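PDB 4Q0Q: L-Ribose isomerase from Acinetobacter, which probably catalyses the reversible interconversion of L-ribose and L-ribulose, using a divalent metal ion in a cupin-type beta-barrel. Local coordinates for residues A[43-48]-A[75-80]; A[117-122]-A[240-245]; A[124-129]-A[182-187]. All coordinates share one frame; numbering follows the deposited sequence.

Contact 1. Residues A[43-48]-A[75-80]; sequences KMVNDS and IIFESL. With RUU (alpha-L-ribulofuranose), chain D; QDK (L-ribulose), chain E; RUU (alpha-L-ribulofuranose), chain F.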
loop_
_atom_site.group_PDB
_atom_site.type_symbol
_atom_site.label_atom_id
_atom_site.label_comp_id
_atom_site.label_asym_id
_atom_site.label_seq_id
_atom_site.Cartn_x
_atom_site.Cartn_y
_atom_site.Cartn_z
ATOM N N LYS A 43 -14.273 14.189 -9.608
ATOM C CA LYS A 43 -14.291 14.711 -10.967
ATOM C C LYS A 43 -13.425 13.917 -11.940
ATOM O O LYS A 43 -13.561 14.063 -13.151
ATOM C CB LYS A 43 -13.867 16.181 -10.991
ATOM C CG LYS A 43 -12.445 16.454 -10.527
ATOM C CD LYS A 43 -12.026 17.880 -10.879
ATOM C CE LYS A 43 -12.965 18.914 -10.260
ATOM N NZ LYS A 43 -12.586 20.317 -10.615
ATOM N N MET A 44 -12.545 13.071 -11.413
ATOM C CA MET A 44 -11.670 12.261 -12.255
ATOM C C MET A 44 -12.389 11.003 -12.739
ATOM O O MET A 44 -12.033 10.422 -13.762
ATOM C CB MET A 44 -10.398 11.889 -11.476
ATOM C CG MET A 44 -9.464 13.073 -11.243
ATOM S SD MET A 44 -8.165 12.779 -10.013
ATOM C CE MET A 44 -7.409 11.300 -10.646
ATOM N N VAL A 45 -13.408 10.588 -11.997
ATOM C CA VAL A 45 -14.175 9.406 -12.351
ATOM C C VAL A 45 -15.350 9.883 -13.199
ATOM O O VAL A 45 -16.452 10.088 -12.692
ATOM C CB VAL A 45 -14.690 8.697 -11.085
ATOM C CG1 VAL A 45 -15.318 7.361 -11.446
ATOM C CG2 VAL A 45 -13.538 8.504 -10.105
ATOM N N ASN A 46 -15.105 10.054 -14.491
ATOM C CA ASN A 46 -16.124 10.549 -15.415
ATOM C C ASN A 46 -16.281 9.698 -16.675
ATOM O O ASN A 46 -15.643 8.657 -16.824
ATOM C CB ASN A 46 -15.777 11.977 -15.814
ATOM C CG ASN A 46 -14.353 12.102 -16.315
ATOM O OD1 ASN A 46 -13.956 11.428 -17.266
ATOM N ND2 ASN A 46 -13.574 12.962 -15.673
ATOM N N ASP A 47 -17.135 10.158 -17.586
ATOM C CA ASP A 47 -17.390 9.441 -18.832
ATOM C C ASP A 47 -16.262 9.533 -19.861
ATOM O O ASP A 47 -16.422 9.083 -20.994
ATOM C CB ASP A 47 -18.704 9.919 -19.462
ATOM C CG ASP A 47 -19.922 9.440 -18.696
ATOM O OD1 ASP A 47 -19.758 8.602 -17.782
ATOM O OD2 ASP A 47 -21.046 9.891 -19.012
ATOM N N SER A 48 -15.128 10.111 -19.472
ATOM C CA SER A 48 -13.990 10.220 -20.377
ATOM C C SER A 48 -12.818 9.346 -19.932
ATOM O O SER A 48 -11.859 9.161 -20.683
ATOM C CB SER A 48 -13.515 11.671 -20.475
ATOM O OG SER A 48 -14.472 12.484 -21.121
ATOM N N ILE A 75 -7.939 2.772 -19.321
ATOM C CA ILE A 75 -8.512 3.735 -18.413
ATOM C C ILE A 75 -7.406 4.698 -18.014
ATOM O O ILE A 75 -6.256 4.295 -17.829
ATOM C CB ILE A 75 -9.088 3.040 -17.157
ATOM C CG1 ILE A 75 -10.405 2.356 -17.529
ATOM C CG2 ILE A 75 -9.276 4.054 -16.018
ATOM C CD1 ILE A 75 -11.017 1.556 -16.420
ATOM N N ILE A 76 -7.757 5.974 -17.919
ATOM C CA ILE A 76 -6.810 6.998 -17.521
ATOM C C ILE A 76 -7.474 7.968 -16.551
ATOM O O ILE A 76 -8.513 8.558 -16.853
ATOM C CB ILE A 76 -6.292 7.808 -18.727
ATOM C CG1 ILE A 76 -5.533 6.891 -19.691
ATOM C CG2 ILE A 76 -5.400 8.948 -18.237
ATOM C CD1 ILE A 76 -5.026 7.584 -20.945
ATOM N N PHE A 77 -6.869 8.116 -15.379
ATOM C CA PHE A 77 -7.357 9.036 -14.366
ATOM C C PHE A 77 -6.315 10.137 -14.275
ATOM O O PHE A 77 -5.211 9.913 -13.787
ATOM C CB PHE A 77 -7.494 8.332 -13.018
ATOM C CG PHE A 77 -8.590 7.299 -12.979
ATOM C CD1 PHE A 77 -9.914 7.666 -13.210
ATOM C CD2 PHE A 77 -8.303 5.972 -12.681
ATOM C CE1 PHE A 77 -10.942 6.719 -13.139
ATOM C CE2 PHE A 77 -9.319 5.020 -12.608
ATOM C CZ PHE A 77 -10.643 5.396 -12.837
ATOM N N GLU A 78 -6.672 11.320 -14.764
ATOM C CA GLU A 78 -5.771 12.464 -14.765
ATOM C C GLU A 78 -5.904 13.300 -13.493
ATOM O O GLU A 78 -6.936 13.936 -13.265
ATOM C CB GLU A 78 -6.065 13.313 -16.004
ATOM C CG GLU A 78 -5.217 14.547 -16.181
ATOM C CD GLU A 78 -5.541 15.276 -17.474
ATOM O OE1 GLU A 78 -4.944 14.945 -18.522
ATOM O OE2 GLU A 78 -6.407 16.176 -17.443
ATOM N N SER A 79 -4.864 13.294 -12.661
ATOM C CA SER A 79 -4.897 14.068 -11.421
ATOM C C SER A 79 -4.289 15.452 -11.607
ATOM O O SER A 79 -4.525 16.367 -10.810
ATOM C CB SER A 79 -4.135 13.336 -10.308
ATOM O OG SER A 79 -2.747 13.272 -10.595
ATOM N N LEU A 80 -3.497 15.605 -12.663
ATOM C CA LEU A 80 -2.845 16.871 -12.919
ATOM C C LEU A 80 -2.521 17.099 -14.395
ATOM O O LEU A 80 -2.001 16.212 -15.076
ATOM C CB LEU A 80 -1.549 16.945 -12.103
ATOM C CG LEU A 80 -0.735 18.237 -12.220
ATOM C CD1 LEU A 80 -1.402 19.347 -11.414
ATOM C CD2 LEU A 80 0.680 17.992 -11.718
HETATM C C1 RUU D . -8.970 11.484 -16.615
HETATM O O1 RUU D . -9.857 11.557 -15.504
HETATM C C2 RUU D . -9.674 11.819 -17.922
HETATM O O2 RUU D . -10.222 10.642 -18.495
HETATM C C3 RUU D . -8.774 12.512 -18.942
HETATM O O3 RUU D . -8.427 11.598 -19.971
HETATM C C4 RUU D . -9.637 13.636 -19.519
HETATM O O4 RUU D . -10.237 13.206 -20.732
HETATM C C5 RUU D . -10.726 13.873 -18.474
HETATM O O5 RUU D . -10.757 12.714 -17.623
HETATM C C1 QDK E . -7.488 16.540 -11.912
HETATM O O1 QDK E . -8.716 15.846 -11.826
HETATM C C2 QDK E . -7.622 17.683 -12.886
HETATM O O2 QDK E . -8.515 18.522 -12.737
HETATM C C3 QDK E . -6.772 17.695 -14.145
HETATM O O3 QDK E . -7.587 17.412 -15.274
HETATM C C4 QDK E . -6.108 19.061 -14.312
HETATM O O4 QDK E . -7.097 20.053 -14.550
HETATM C C5 QDK E . -5.315 19.402 -13.057
HETATM O O5 QDK E . -4.612 20.616 -13.247
HETATM C C1 RUU F . -19.929 10.027 -13.528
HETATM O O1 RUU F . -20.314 10.778 -14.674
HETATM C C2 RUU F . -19.871 8.544 -13.840
HETATM O O2 RUU F . -21.184 8.004 -13.880
HETATM C C3 RUU F . -19.010 7.746 -12.864
HETATM O O3 RUU F . -19.837 6.988 -11.997
HETATM C C4 RUU F . -18.191 6.802 -13.740
HETATM O O4 RUU F . -18.751 5.499 -13.685
HETATM C C5 RUU F . -18.307 7.350 -15.162
HETATM O O5 RUU F . -19.289 8.397 -15.143
#

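Contact 2. Residues A[117-122]-A[240-245]; sequences HHHGRK and MHDNDF. With CO (cobalt (II) ion), chain B; RUU (alpha-L-ribulofuranose), chain C; NCO (cobalt hexammine(III)), chain K.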
loop_
_atom_site.group_PDB
_atom_site.type_symbol
_atom_site.label_atom_id
_atom_site.label_comp_id
_atom_site.label_asym_id
_atom_site.label_seq_id
_atom_site.Cartn_x
_atom_site.Cartn_y
_atom_site.Cartn_z
ATOM N N HIS A 117 1.244 5.627 -31.256
ATOM C CA HIS A 117 1.049 7.055 -31.448
ATOM C C HIS A 117 2.306 7.791 -31.025
ATOM O O HIS A 117 3.204 7.203 -30.430
ATOM C CB HIS A 117 -0.129 7.564 -30.601
ATOM C CG HIS A 117 0.125 7.524 -29.122
ATOM N ND1 HIS A 117 0.091 6.358 -28.388
ATOM C CD2 HIS A 117 0.446 8.508 -28.247
ATOM C CE1 HIS A 117 0.378 6.624 -27.125
ATOM N NE2 HIS A 117 0.598 7.922 -27.014
ATOM N N HIS A 118 2.374 9.077 -31.349
ATOM C CA HIS A 118 3.506 9.884 -30.941
ATOM C C HIS A 118 2.990 11.276 -30.625
ATOM O O HIS A 118 1.871 11.631 -30.990
ATOM C CB HIS A 118 4.598 9.924 -32.027
ATOM C CG HIS A 118 4.329 10.885 -33.143
ATOM N ND1 HIS A 118 3.573 10.554 -34.247
ATOM C CD2 HIS A 118 4.709 12.172 -33.318
ATOM C CE1 HIS A 118 3.500 11.596 -35.055
ATOM N NE2 HIS A 118 4.180 12.591 -34.515
ATOM N N HIS A 119 3.797 12.052 -29.915
ATOM C CA HIS A 119 3.424 13.404 -29.557
ATOM C C HIS A 119 4.485 14.345 -30.115
ATOM O O HIS A 119 5.677 14.033 -30.091
ATOM C CB HIS A 119 3.367 13.554 -28.035
ATOM C CG HIS A 119 2.492 12.548 -27.361
ATOM N ND1 HIS A 119 1.125 12.514 -27.533
ATOM C CD2 HIS A 119 2.790 11.528 -26.523
ATOM C CE1 HIS A 119 0.618 11.520 -26.829
ATOM N NE2 HIS A 119 1.607 10.904 -26.206
ATOM N N GLY A 120 4.050 15.494 -30.617
ATOM C CA GLY A 120 5.004 16.448 -31.142
ATOM C C GLY A 120 5.577 17.303 -30.028
ATOM O O GLY A 120 6.725 17.741 -30.103
ATOM N N ARG A 121 4.791 17.521 -28.974
ATOM C CA ARG A 121 5.233 18.366 -27.865
ATOM C C ARG A 121 5.447 17.657 -26.528
ATOM O O ARG A 121 6.358 18.003 -25.769
ATOM C CB ARG A 121 4.218 19.493 -27.667
ATOM C CG ARG A 121 3.770 20.152 -28.965
ATOM C CD ARG A 121 2.524 20.996 -28.748
ATOM N NE ARG A 121 2.064 21.649 -29.973
ATOM C CZ ARG A 121 1.566 21.012 -31.031
ATOM N NH1 ARG A 121 1.453 19.689 -31.032
ATOM N NH2 ARG A 121 1.171 21.706 -32.089
ATOM N N LYS A 122 4.615 16.658 -26.251
ATOM C CA LYS A 122 4.659 15.939 -24.979
ATOM C C LYS A 122 5.682 14.824 -24.771
ATOM O O LYS A 122 5.729 13.850 -25.522
ATOM C CB LYS A 122 3.266 15.370 -24.675
ATOM C CG LYS A 122 3.149 14.678 -23.320
ATOM C CD LYS A 122 1.716 14.242 -23.016
ATOM C CE LYS A 122 1.481 12.775 -23.360
ATOM N NZ LYS A 122 0.047 12.385 -23.168
ATOM N N MET A 240 -5.982 22.519 -29.519
ATOM C CA MET A 240 -4.779 21.791 -29.910
ATOM C C MET A 240 -4.864 20.326 -29.479
ATOM O O MET A 240 -5.215 20.026 -28.338
ATOM C CB MET A 240 -3.553 22.454 -29.279
ATOM C CG MET A 240 -2.224 21.939 -29.787
ATOM S SD MET A 240 -0.858 22.558 -28.790
ATOM C CE MET A 240 -0.837 24.291 -29.259
ATOM N N HIS A 241 -4.549 19.416 -30.399
ATOM C CA HIS A 241 -4.581 17.980 -30.116
ATOM C C HIS A 241 -3.194 17.400 -30.392
ATOM O O HIS A 241 -2.853 17.086 -31.533
ATOM C CB HIS A 241 -5.637 17.297 -30.992
ATOM C CG HIS A 241 -5.793 15.831 -30.726
ATOM N ND1 HIS A 241 -5.873 15.310 -29.453
ATOM C CD2 HIS A 241 -5.913 14.780 -31.570
ATOM C CE1 HIS A 241 -6.036 14.001 -29.523
ATOM N NE2 HIS A 241 -6.065 13.653 -30.797
ATOM N N ASP A 242 -2.402 17.264 -29.333
ATOM C CA ASP A 242 -1.034 16.768 -29.432
ATOM C C ASP A 242 -0.899 15.245 -29.488
ATOM O O ASP A 242 0.094 14.681 -29.023
ATOM C CB ASP A 242 -0.214 17.335 -28.266
ATOM C CG ASP A 242 1.256 17.009 -28.371
ATOM O OD1 ASP A 242 1.835 17.214 -29.456
ATOM O OD2 ASP A 242 1.836 16.556 -27.365
ATOM N N ASN A 243 -1.901 14.578 -30.052
ATOM C CA ASN A 243 -1.865 13.128 -30.191
ATOM C C ASN A 243 -1.952 12.766 -31.660
ATOM O O ASN A 243 -2.793 13.292 -32.390
ATOM C CB ASN A 243 -3.027 12.460 -29.460
ATOM C CG ASN A 243 -2.981 12.680 -27.968
ATOM O OD1 ASN A 243 -1.927 12.968 -27.407
ATOM N ND2 ASN A 243 -4.128 12.530 -27.312
ATOM N N ASP A 244 -1.076 11.872 -32.097
ATOM C CA ASP A 244 -1.084 11.432 -33.482
ATOM C C ASP A 244 -1.020 9.912 -33.493
ATOM O O ASP A 244 0.060 9.321 -33.444
ATOM C CB ASP A 244 0.112 12.013 -34.241
ATOM C CG ASP A 244 0.020 11.781 -35.738
ATOM O OD1 ASP A 244 -0.756 10.899 -36.160
ATOM O OD2 ASP A 244 0.736 12.474 -36.494
ATOM N N PHE A 245 -2.187 9.281 -33.540
ATOM C CA PHE A 245 -2.258 7.828 -33.562
ATOM C C PHE A 245 -2.049 7.295 -34.978
ATOM O O PHE A 245 -2.587 7.847 -35.945
ATOM C CB PHE A 245 -3.611 7.369 -33.012
ATOM C CG PHE A 245 -3.759 7.571 -31.530
ATOM C CD1 PHE A 245 -3.372 6.575 -30.637
ATOM C CD2 PHE A 245 -4.240 8.778 -31.025
ATOM C CE1 PHE A 245 -3.459 6.779 -29.253
ATOM C CE2 PHE A 245 -4.330 8.993 -29.647
ATOM C CZ PHE A 245 -3.938 7.991 -28.760
HETATM CO CO CO B . 1.791 8.913 -25.284
HETATM C C1 RUU C . 0.440 7.427 -22.903
HETATM O O1 RUU C . 1.411 7.112 -23.895
HETATM C C2 RUU C . -0.604 8.372 -23.454
HETATM O O2 RUU C . 0.018 9.548 -23.954
HETATM C C3 RUU C . -1.707 8.756 -22.481
HETATM O O3 RUU C . -1.377 9.966 -21.820
HETATM C C4 RUU C . -2.897 8.984 -23.421
HETATM O O4 RUU C . -2.813 10.295 -23.966
HETATM C C5 RUU C . -2.663 7.974 -24.539
HETATM O O5 RUU C . -1.249 7.711 -24.553
HETATM CO CO NCO K . -2.361 9.431 -39.476
HETATM N N1 NCO K . -2.648 10.802 -38.333
HETATM N N2 NCO K . -3.672 10.066 -40.553
HETATM N N3 NCO K . -1.047 8.804 -38.392
HETATM N N4 NCO K . -3.582 8.430 -38.592
HETATM N N5 NCO K . -1.144 10.420 -40.365
HETATM N N6 NCO K . -2.079 8.059 -40.621
HETATM O O HOH W 1 2.055 8.665 -35.130
HETATM O O HOH W 2 -1.527 14.466 -25.436
#

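Contact 3. Residues A[124-129]-A[182-187]; sequences ESYEVV and VRLRAG. With CO (cobalt (II) ion), chain B; RUU (alpha-L-ribulofuranose), chain C; RUU (alpha-L-ribulofuranose), chain J.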
loop_
_atom_site.group_PDB
_atom_site.type_symbol
_atom_site.label_atom_id
_atom_site.label_comp_id
_atom_site.label_asym_id
_atom_site.label_seq_id
_atom_site.Cartn_x
_atom_site.Cartn_y
_atom_site.Cartn_z
ATOM N N GLU A 124 6.904 11.984 -22.001
ATOM C CA GLU A 124 6.349 11.269 -20.857
ATOM C C GLU A 124 7.348 10.338 -20.177
ATOM O O GLU A 124 8.428 10.073 -20.704
ATOM C CB GLU A 124 5.094 10.469 -21.275
ATOM C CG GLU A 124 5.048 10.055 -22.743
ATOM C CD GLU A 124 3.775 9.300 -23.146
ATOM O OE1 GLU A 124 3.662 8.088 -22.865
ATOM O OE2 GLU A 124 2.883 9.923 -23.752
ATOM N N SER A 125 6.985 9.873 -18.985
ATOM C CA SER A 125 7.813 8.943 -18.221
ATOM C C SER A 125 6.862 7.941 -17.576
ATOM O O SER A 125 5.714 8.276 -17.293
ATOM C CB SER A 125 8.609 9.674 -17.137
ATOM O OG SER A 125 7.764 10.171 -16.120
ATOM N N TYR A 126 7.340 6.723 -17.333
ATOM C CA TYR A 126 6.509 5.679 -16.743
ATOM C C TYR A 126 7.035 5.107 -15.438
ATOM O O TYR A 126 8.240 4.918 -15.256
ATOM C CB TYR A 126 6.327 4.511 -17.720
ATOM C CG TYR A 126 6.028 4.919 -19.139
ATOM C CD1 TYR A 126 5.005 5.819 -19.425
ATOM C CD2 TYR A 126 6.776 4.407 -20.200
ATOM C CE1 TYR A 126 4.734 6.205 -20.739
ATOM C CE2 TYR A 126 6.517 4.781 -21.511
ATOM C CZ TYR A 126 5.495 5.681 -21.776
ATOM O OH TYR A 126 5.235 6.048 -23.076
ATOM N N GLU A 127 6.096 4.819 -14.546
ATOM C CA GLU A 127 6.371 4.223 -13.253
ATOM C C GLU A 127 5.299 3.154 -13.073
ATOM O O GLU A 127 4.125 3.479 -12.887
ATOM C CB GLU A 127 6.247 5.269 -12.145
ATOM C CG GLU A 127 6.448 4.729 -10.735
ATOM C CD GLU A 127 6.147 5.772 -9.663
ATOM O OE1 GLU A 127 6.510 6.947 -9.854
ATOM O OE2 GLU A 127 5.560 5.413 -8.624
ATOM N N VAL A 128 5.700 1.886 -13.149
ATOM C CA VAL A 128 4.764 0.781 -12.987
ATOM C C VAL A 128 4.418 0.629 -11.512
ATOM O O VAL A 128 5.306 0.553 -10.661
ATOM C CB VAL A 128 5.358 -0.549 -13.522
ATOM C CG1 VAL A 128 4.375 -1.721 -13.271
ATOM C CG2 VAL A 128 5.658 -0.414 -15.011
ATOM N N VAL A 129 3.125 0.602 -11.210
ATOM C CA VAL A 129 2.669 0.471 -9.835
ATOM C C VAL A 129 2.245 -0.958 -9.522
ATOM O O VAL A 129 2.557 -1.491 -8.458
ATOM C CB VAL A 129 1.493 1.428 -9.552
ATOM C CG1 VAL A 129 1.098 1.356 -8.073
ATOM C CG2 VAL A 129 1.879 2.849 -9.944
ATOM N N VAL A 182 10.685 -2.993 -24.329
ATOM C CA VAL A 182 11.197 -2.946 -22.969
ATOM C C VAL A 182 10.054 -3.336 -22.042
ATOM O O VAL A 182 8.927 -2.858 -22.194
ATOM C CB VAL A 182 11.735 -1.540 -22.579
ATOM C CG1 VAL A 182 10.617 -0.519 -22.558
ATOM C CG2 VAL A 182 12.396 -1.608 -21.223
ATOM N N ARG A 183 10.340 -4.237 -21.111
ATOM C CA ARG A 183 9.350 -4.686 -20.147
ATOM C C ARG A 183 9.687 -3.993 -18.833
ATOM O O ARG A 183 10.784 -4.163 -18.304
ATOM C CB ARG A 183 9.418 -6.204 -19.987
ATOM C CG ARG A 183 8.400 -6.768 -19.024
ATOM C CD ARG A 183 7.907 -8.125 -19.498
ATOM N NE ARG A 183 6.930 -8.707 -18.582
ATOM C CZ ARG A 183 6.181 -9.768 -18.868
ATOM N NH1 ARG A 183 6.291 -10.360 -20.052
ATOM N NH2 ARG A 183 5.337 -10.248 -17.965
ATOM N N LEU A 184 8.752 -3.200 -18.319
ATOM C CA LEU A 184 8.983 -2.463 -17.081
ATOM C C LEU A 184 8.237 -3.078 -15.908
ATOM O O LEU A 184 7.135 -3.610 -16.058
ATOM C CB LEU A 184 8.561 -0.997 -17.253
ATOM C CG LEU A 184 9.226 -0.229 -18.402
ATOM C CD1 LEU A 184 8.643 1.184 -18.505
ATOM C CD2 LEU A 184 10.729 -0.184 -18.178
ATOM N N ARG A 185 8.848 -2.998 -14.734
ATOM C CA ARG A 185 8.252 -3.556 -13.529
ATOM C C ARG A 185 8.268 -2.542 -12.392
ATOM O O ARG A 185 8.967 -1.531 -12.460
ATOM C CB ARG A 185 9.017 -4.819 -13.111
ATOM C CG ARG A 185 8.839 -5.989 -14.056
ATOM C CD ARG A 185 9.694 -7.175 -13.620
ATOM N NE ARG A 185 11.037 -7.109 -14.181
ATOM C CZ ARG A 185 11.373 -7.585 -15.378
ATOM N NH1 ARG A 185 10.463 -8.174 -16.145
ATOM N NH2 ARG A 185 12.620 -7.461 -15.813
ATOM N N ALA A 186 7.497 -2.820 -11.347
ATOM C CA ALA A 186 7.434 -1.932 -10.192
ATOM C C ALA A 186 8.811 -1.859 -9.545
ATOM O O ALA A 186 9.467 -2.878 -9.361
ATOM C CB ALA A 186 6.408 -2.447 -9.192
ATOM N N GLY A 187 9.253 -0.652 -9.214
ATOM C CA GLY A 187 10.552 -0.500 -8.592
ATOM C C GLY A 187 11.667 -0.169 -9.565
ATOM O O GLY A 187 12.767 0.199 -9.146
HETATM CO CO CO B . 1.791 8.913 -25.284
HETATM C C1 RUU C . 0.440 7.427 -22.903
HETATM O O1 RUU C . 1.411 7.112 -23.895
HETATM C C2 RUU C . -0.604 8.372 -23.454
HETATM O O2 RUU C . 0.018 9.548 -23.954
HETATM C C3 RUU C . -1.707 8.756 -22.481
HETATM O O3 RUU C . -1.377 9.966 -21.820
HETATM C C4 RUU C . -2.897 8.984 -23.421
HETATM O O4 RUU C . -2.813 10.295 -23.966
HETATM C C5 RUU C . -2.663 7.974 -24.539
HETATM O O5 RUU C . -1.249 7.711 -24.553
HETATM C C1 RUU J . 7.338 -1.840 -2.660
HETATM O O1 RUU J . 6.819 -3.157 -2.773
HETATM C C2 RUU J . 7.949 -1.368 -3.967
HETATM O O2 RUU J . 7.006 -1.494 -5.023
HETATM C C3 RUU J . 9.244 -2.097 -4.323
HETATM O O3 RUU J . 9.224 -2.459 -5.696
HETATM C C4 RUU J . 10.363 -1.085 -4.077
HETATM O O4 RUU J . 11.260 -1.080 -5.178
HETATM C C5 RUU J . 9.671 0.272 -3.968
HETATM O O5 RUU J . 8.266 0.026 -3.809
HETATM O O HOH W 3 7.640 1.574 -9.851
HETATM O O HOH W 4 8.417 1.059 -13.489
#

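Contact 1. Residues A[43-48]-A[75-80]
M44 turns its CG away from its own carbonyl carbon (chi1 -71°), and a bend at chi3 (54°) then lays the thioether against the backbone of E78 and S79. F77 takes nearly the same first torsion, which puts an edge of its ring beside the carbonyl of M44. The methionine CE rests on F77 CB at 3.8 Å and is about as close to S79 CB, while M44 CG passes 3.4 Å from E78 O. A long, unbranched and flexible side chain suits this place, because it can follow a strand just where the chain turns a corner. M44 O lies near the plane of the phenyl ring, 3.5 Å from F77 CD1, and V45 CG2 adds a looser apolar touch at F77 CE1. No hydrogen bond joins 43-48 to 75-80 directly. Within the loop, N46 ND2 donates to K43 O at 2.8 Å and N46 OD1 accepts from S48 N in an Asx turn, a double role that an amide can fill. Sugars lie alongside: E78 OE2 accepts from O3 of L-ribulose at 2.8 Å, and O1 of an alpha-L-ribulofuranose gives M44 O a weak bond. V45 packs on V26 of helix 19-35 and F77 on I40, while strand 73-82 pairs with strand 101-108, where S79 and L80 face D103 in a classic beta bulge.

Contact 2. Residues A[117-122]-A[240-245]
Backbone pairing joins H118 to D244 as an antiparallel hydrogen-bonded pair, H118 N giving to D244 O at 3.1 Å. Side-chain hydrogen bonds centre on D242: with CG anti to the backbone N (chi1 -173°), its carboxylate reaches across to the turn beyond the strand. OD1 takes R121 N and OD2 takes K122 N at 3.0 Å, both amides coming in on the syn side, tilted about 20° from the carboxylate plane. A short acid thus holds two successive amides. A salt bridge from R121 NH1 meets OD1 from above the carboxylate plane, yet in the guanidinium plane; R121 NE pairs with E97. M240 SD lies over one guanidinium face, offset toward the rim, 3.3 Å from R121 NE. H117 CB sits over the F245 ring in a CH-pi contact, 3.8 Å from its centroid. H117 NE2 and H119 NE2 bind the cobalt(II) ion, at 2.3 and 2.2 Å. H119 ND1 donates to D242 O at 2.8 Å, which, with the metal bond at NE2, helps to fix the ring's rotation. K122 NZ donates to O2 and O3 of the bound alpha-L-ribulofuranose. With E124 and H199, these histidines form the three-histidine, one-glutamate metal site characteristic of cupins.

Contact 3. Residues A[124-129]-A[182-187]
Y126 and V128 meet L184 from strand 124-130, whose first residue, E124, binds the cobalt(II) ion through OE2 at 2.1 Å. A carboxylate can serve two partners, for E124 OE1 accepts from Y126 OH at 2.6 Å, a second-shell bond that helps to position the metal ligand. The tyrosine therefore spans polar and apolar ground: its hydroxyl faces the site, while L184 CD1 comes up at the edge of its ring, 4.1 Å from CD2. Two residues on, V128 carries most of the contact. Its CG2, anti to the carbonyl carbon, lies 3.7 Å from L184 CB, and a branched side chain this compact also fits against the backbone of R185. The two segments share no direct hydrogen bond; a CA-H...O contact of 3.3 Å runs from A186 CA to V128 O. Two waters bridge the backbones, one linking V128 O to G187 N and the other V128 N to R185 O. The small A186 CB lies close to V128 O and a little farther from V129 O. Segments 124-129 and 182-185 run at 53° to each other and belong to different sheets: M133 of strand 132-137 packs on Y126 and V128, while F191 of strand 191-193 lies against Y126 and L184.

Contacts 2 and 3 meet at the metal site: H119 NE2 of contact 2 lies 2.9 Å from E124 OE2 of contact 3, and both bind the cobalt(II) ion that also holds O1 and O2 of the same alpha-L-ribulofuranose. Their centres are nevertheless 21 Å apart, because the residues of contact 3 that touch 182-187 lie farther along the strand, from Y126 to V129. Contact 1 stands apart, its nearest atoms about 7 Å from contact 2 and about 9 Å from contact 3, yet strands 73-82 and 124-130 belong to one sheet. The E78 side chain is about 11 Å from the cobalt. Contacts 1 and 3 also both touch the second subunit.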